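Local coordinates for nitrite reductase (Hyphomicrobium denitrificans, PDB 2DV6), which probably reduces nitrite to nitric oxide in denitrification, using bound copper ions and electrons from a reduced cytochrome c, at residues L413-L418 against H423-F428; A136-S141 against G330-L335. All coordinates share one frame; numbering follows the deposited sequence.

Contact 1. Residues L413-L418 against H423-F428; sequences LVDHAL and HGLVGF. With CU (copper (II) ion), chain L.
L413 and G427 face each other as an antiparallel hydrogen-bonded pair, their CA atoms 4.8 Å apart, and two backbone bonds close the ring. L413 N donates to G427 O at 2.8 Å, a bent bond of 136° at the hydrogen; G427 N returns a straighter one to L413 O at 3.0 Å. The same L413 O is also approached by V426 CA at 3.4 Å in a CA-H...O contact. These bonds tie the ends of strands 409-415 and 427-431, a beta hairpin of a cupredoxin-type sheet. Beyond them the strands part, and water 1 bridges the opening: it accepts from D415 N at 2.9 Å and donates to L425 O at 2.7 Å.

CB and CD1 of L413 both lie alongside G427 O, while L425 is placed near D415, though the exact fit is doubtful.

The D415 carboxylate, with CG anti to its own N (chi1 -179°), turns to the chain beyond. Its OD1 takes A417 N at 3.1 Å, an Asx turn, from well above the carboxylate plane, and also S363 N; OD2 accepts from Q296 NE2 and forms a salt bridge with R420. An asparagine here would probably leave R420 without its charge partner and set an NH2 against the NH groups of R420 and Q296.

That turn carries H416, whose NE2 binds copper at 2.2 Å, with water 2 and H224 and H259 of a neighbouring subunit completing the site. The carboxylate holds this turn, consistent with an indirect influence on how H416 meets a copper shared between subunits.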
loop_
_atom_site.group_PDB
_atom_site.type_symbol
_atom_site.label_atom_id
_atom_site.label_comp_id
_atom_site.label_asym_id
_atom_site.label_seq_id
_atom_site.Cartn_x
_atom_site.Cartn_y
_atom_site.Cartn_z
ATOM N N LEU A 413 0.713 3.914 -43.980
ATOM C CA LEU A 413 0.361 2.556 -43.541
ATOM C C LEU A 413 0.029 2.572 -42.038
ATOM O O LEU A 413 0.792 3.118 -41.224
ATOM C CB LEU A 413 1.493 1.577 -43.811
ATOM C CG LEU A 413 1.810 1.208 -45.272
ATOM C CD1 LEU A 413 2.248 2.459 -46.123
ATOM C CD2 LEU A 413 2.905 0.105 -45.304
ATOM N N VAL A 414 -1.128 2.010 -41.693
ATOM C CA VAL A 414 -1.589 1.960 -40.297
ATOM C C VAL A 414 -2.303 0.628 -40.042
ATOM O O VAL A 414 -2.804 0.010 -40.992
ATOM C CB VAL A 414 -2.551 3.128 -39.921
ATOM C CG1 VAL A 414 -1.903 4.499 -40.137
ATOM C CG2 VAL A 414 -3.879 3.056 -40.662
ATOM N N ASP A 415 -2.301 0.185 -38.782
ATOM C CA ASP A 415 -3.306 -0.728 -38.281
ATOM C C ASP A 415 -4.386 0.244 -37.798
ATOM O O ASP A 415 -4.130 1.094 -36.954
ATOM C CB ASP A 415 -2.724 -1.460 -37.082
ATOM C CG ASP A 415 -3.646 -2.458 -36.472
ATOM O OD1 ASP A 415 -4.891 -2.374 -36.656
ATOM O OD2 ASP A 415 -3.101 -3.372 -35.798
ATOM N N HIS A 416 -5.595 0.125 -38.324
ATOM C CA HIS A 416 -6.609 1.101 -37.991
ATOM C C HIS A 416 -7.231 0.933 -36.591
ATOM O O HIS A 416 -8.213 1.614 -36.265
ATOM C CB HIS A 416 -7.676 1.126 -39.077
ATOM C CG HIS A 416 -8.275 2.478 -39.269
ATOM N ND1 HIS A 416 -9.010 3.111 -38.283
ATOM C CD2 HIS A 416 -8.249 3.325 -40.323
ATOM C CE1 HIS A 416 -9.407 4.297 -38.726
ATOM N NE2 HIS A 416 -8.968 4.439 -39.962
ATOM N N ALA A 417 -6.663 0.053 -35.757
ATOM C CA ALA A 417 -6.828 0.190 -34.291
ATOM C C ALA A 417 -5.900 1.320 -33.874
ATOM O O ALA A 417 -4.776 1.100 -33.404
ATOM C CB ALA A 417 -6.475 -1.140 -33.527
ATOM N N LEU A 418 -6.369 2.543 -34.073
ATOM C CA LEU A 418 -5.488 3.718 -34.103
ATOM C C LEU A 418 -4.744 4.112 -32.797
ATOM O O LEU A 418 -3.803 4.904 -32.820
ATOM C CB LEU A 418 -6.303 4.868 -34.693
ATOM C CG LEU A 418 -6.043 5.252 -36.172
ATOM C CD1 LEU A 418 -5.146 4.303 -37.055
ATOM C CD2 LEU A 418 -7.249 5.734 -36.888
ATOM N N HIS A 423 1.917 3.633 -30.247
ATOM C CA HIS A 423 2.804 2.565 -29.766
ATOM C C HIS A 423 3.827 2.171 -30.834
ATOM O O HIS A 423 4.455 1.103 -30.746
ATOM C CB HIS A 423 2.007 1.315 -29.379
ATOM C CG HIS A 423 1.264 1.455 -28.094
ATOM N ND1 HIS A 423 1.837 1.182 -26.872
ATOM C CD2 HIS A 423 0.009 1.879 -27.835
ATOM C CE1 HIS A 423 0.967 1.426 -25.911
ATOM N NE2 HIS A 423 -0.151 1.851 -26.467
ATOM N N GLY A 424 3.962 3.020 -31.849
ATOM C CA GLY A 424 5.032 2.892 -32.836
ATOM C C GLY A 424 4.593 2.423 -34.185
ATOM O O GLY A 424 5.446 2.241 -35.087
ATOM N N LEU A 425 3.284 2.262 -34.369
ATOM C CA LEU A 425 2.773 1.621 -35.591
ATOM C C LEU A 425 2.305 2.570 -36.706
ATOM O O LEU A 425 1.107 2.921 -36.778
ATOM C CB LEU A 425 1.588 0.727 -35.280
ATOM C CG LEU A 425 1.583 -0.716 -35.778
ATOM C CD1 LEU A 425 0.178 -1.248 -36.034
ATOM C CD2 LEU A 425 2.605 -1.111 -36.822
ATOM N N VAL A 426 3.208 2.885 -37.624
ATOM C CA VAL A 426 2.939 3.874 -38.678
ATOM C C VAL A 426 4.047 3.702 -39.719
ATOM O O VAL A 426 5.174 3.489 -39.356
ATOM C CB VAL A 426 2.862 5.340 -38.087
ATOM C CG1 VAL A 426 4.158 5.734 -37.455
ATOM C CG2 VAL A 426 2.411 6.389 -39.130
ATOM N N GLY A 427 3.706 3.699 -41.003
ATOM C CA GLY A 427 4.718 3.746 -42.058
ATOM C C GLY A 427 4.304 4.747 -43.128
ATOM O O GLY A 427 3.103 5.113 -43.215
ATOM N N PHE A 428 5.283 5.175 -43.938
ATOM C CA PHE A 428 5.053 6.136 -45.026
ATOM C C PHE A 428 5.298 5.493 -46.369
ATOM O O PHE A 428 6.260 4.714 -46.539
ATOM C CB PHE A 428 5.956 7.374 -44.901
ATOM C CG PHE A 428 5.662 8.245 -43.694
ATOM C CD1 PHE A 428 6.669 9.025 -43.134
ATOM C CD2 PHE A 428 4.404 8.250 -43.088
ATOM C CE1 PHE A 428 6.437 9.806 -41.993
ATOM C CE2 PHE A 428 4.158 9.035 -41.943
ATOM C CZ PHE A 428 5.177 9.816 -41.399
HETATM CU CU CU L . -8.945 6.150 -41.351
HETATM O O HOH W 1 -1.283 1.781 -36.626
HETATM O O HOH W 2 -6.422 6.559 -41.100
#

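Contact 2. Residues A136-S141 against G330-L335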
loop_
_atom_site.group_PDB
_atom_site.type_symbol
_atom_site.label_atom_id
_atom_site.label_comp_id
_atom_site.label_asym_id
_atom_site.label_seq_id
_atom_site.Cartn_x
_atom_site.Cartn_y
_atom_site.Cartn_z
ATOM N N ALA A 136 17.375 15.394 -35.566
ATOM C CA ALA A 136 18.460 14.452 -35.807
ATOM C C ALA A 136 17.931 13.019 -36.078
ATOM O O ALA A 136 16.814 12.684 -35.670
ATOM C CB ALA A 136 19.406 14.451 -34.652
ATOM N N GLU A 137 18.713 12.201 -36.786
ATOM C CA GLU A 137 18.295 10.818 -37.074
ATOM C C GLU A 137 18.230 10.050 -35.747
ATOM O O GLU A 137 18.920 10.421 -34.755
ATOM C CB GLU A 137 19.246 10.111 -38.063
ATOM C CG GLU A 137 19.363 10.722 -39.470
ATOM C CD GLU A 137 18.029 10.854 -40.272
ATOM O OE1 GLU A 137 17.900 11.879 -41.010
ATOM O OE2 GLU A 137 17.122 9.964 -40.193
ATOM N N MET A 138 17.371 9.030 -35.695
ATOM C CA MET A 138 17.290 8.151 -34.504
ATOM C C MET A 138 18.637 7.486 -34.329
ATOM O O MET A 138 19.288 7.170 -35.328
ATOM C CB MET A 138 16.248 7.063 -34.706
ATOM C CG MET A 138 14.884 7.574 -35.139
ATOM S SD MET A 138 13.752 6.203 -35.380
ATOM C CE MET A 138 13.393 5.980 -33.684
ATOM N N LYS A 139 19.065 7.275 -33.083
ATOM C CA LYS A 139 20.331 6.575 -32.836
ATOM C C LYS A 139 20.236 5.840 -31.531
ATOM O O LYS A 139 19.399 6.164 -30.692
ATOM C CB LYS A 139 21.519 7.547 -32.762
ATOM C CG LYS A 139 21.379 8.565 -31.608
ATOM C CD LYS A 139 22.702 9.332 -31.355
ATOM C CE LYS A 139 22.565 10.348 -30.217
ATOM N NZ LYS A 139 21.549 9.959 -29.151
ATOM N N SER A 140 21.117 4.872 -31.351
ATOM C CA SER A 140 21.132 4.049 -30.157
ATOM C C SER A 140 22.398 3.216 -30.208
ATOM O O SER A 140 23.100 3.225 -31.193
ATOM C CB SER A 140 19.903 3.119 -30.140
ATOM O OG SER A 140 20.068 2.085 -31.088
ATOM N N SER A 141 22.666 2.467 -29.154
ATOM C CA SER A 141 23.742 1.517 -29.205
ATOM C C SER A 141 23.369 0.185 -29.818
ATOM O O SER A 141 24.157 -0.749 -29.723
ATOM C CB SER A 141 24.279 1.264 -27.797
ATOM O OG SER A 141 23.223 0.786 -27.002
ATOM N N GLY A 330 10.092 -4.231 -37.623
ATOM C CA GLY A 330 11.114 -4.361 -36.586
ATOM C C GLY A 330 11.279 -3.288 -35.530
ATOM O O GLY A 330 11.741 -3.572 -34.425
ATOM N N SER A 331 10.899 -2.042 -35.829
ATOM C CA SER A 331 11.387 -0.975 -34.992
ATOM C C SER A 331 10.517 0.259 -35.076
ATOM O O SER A 331 9.762 0.427 -36.061
ATOM C CB SER A 331 12.783 -0.602 -35.485
ATOM O OG SER A 331 13.546 0.004 -34.468
ATOM N N VAL A 332 10.646 1.141 -34.084
ATOM C CA VAL A 332 9.967 2.426 -34.168
ATOM C C VAL A 332 10.606 3.305 -35.260
ATOM O O VAL A 332 11.819 3.481 -35.260
ATOM C CB VAL A 332 9.925 3.167 -32.810
ATOM C CG1 VAL A 332 9.289 4.604 -33.002
ATOM C CG2 VAL A 332 9.096 2.357 -31.781
ATOM N N GLY A 333 9.795 3.820 -36.189
ATOM C CA GLY A 333 10.300 4.669 -37.281
ATOM C C GLY A 333 10.923 3.900 -38.441
ATOM O O GLY A 333 11.542 4.491 -39.355
ATOM N N SER A 334 10.769 2.580 -38.396
ATOM C CA SER A 334 11.299 1.705 -39.411
ATOM C C SER A 334 10.880 2.156 -40.822
ATOM O O SER A 334 11.738 2.350 -41.702
ATOM C CB SER A 334 10.846 0.268 -39.157
ATOM O OG SER A 334 11.277 -0.574 -40.221
ATOM N N LEU A 335 9.570 2.352 -41.008
ATOM C CA LEU A 335 8.998 2.710 -42.306
ATOM C C LEU A 335 8.601 4.187 -42.463
ATOM O O LEU A 335 7.930 4.552 -43.428
ATOM C CB LEU A 335 7.814 1.805 -42.619
ATOM C CG LEU A 335 8.042 0.295 -42.577
ATOM C CD1 LEU A 335 6.765 -0.449 -43.083
ATOM C CD2 LEU A 335 9.265 -0.124 -43.395
#
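M138 and G333 mark the nearest approach of the two backbones, yet their CA atoms stay 8.3 Å apart and no hydrogen bond spans the gap, so a side chain has to bridge it. That side chain is M138. Its CG stands anti to the carbonyl carbon (chi1 -52°), and the chain then runs extended to SD before bending at chi3 (80°), which turns the methyl toward V332. Sulfur and methyl both lie against the same carbonyl oxygen: SD is 3.3 Å from V332 O, and CE is likewise 3.3 Å from V332 O. The methyl also comes within 4.4 Å of V332 CG1, a loose apolar touch.

The contact joins the loop between strands 125-131 and 163-178, in which residues 136-141 lie, to residues 330-335, which lead from strand 325-328 into helix 334-338. In the latter segment, the chain from S331 to S334 makes a type II beta turn, closed by a weak bond from S334 N to S331 O at 3.3 Å. G333, the third residue of that turn, has positive phi (80°) and occupies the N-cap position of helix 334-338. Its CA sits 4.2 Å from M138 SD, and a beta carbon on it would clash with the sulfur; the glycine therefore suits both the turn and its neighbour.

Polar bonds to other parts of the chain hold each segment. A136 O accepts from R337 of helix 334-338, which gives the 136-141 loop a second link to the region after the turn. Strand 163-178 serves both sides: Q176 bonds through NE2 to S140 OG and through its backbone O to S331 OG, while D178 packs against both M138 and V332.

Overall arrangement
Contact 1 is buried and close to the centre of the chain; contact 2 is only partly buried, its centre about 15 Å from that of contact 1. The difference shows in their chemistry: 253 Å² of surface and paired backbone bonds within one hairpin, against 95 Å² and a single methionine joining segments 189 residues apart. Contact 1 includes a copper ligand, whereas contact 2 lies away from the metal sites. They nevertheless meet directly. F428 N comes 2.8 Å from L335 O, probably a hydrogen bond, and L335 CB packs 3.7 Å from G427 CA, so the 330-335 segment lies between the hairpin and the 136-141 loop.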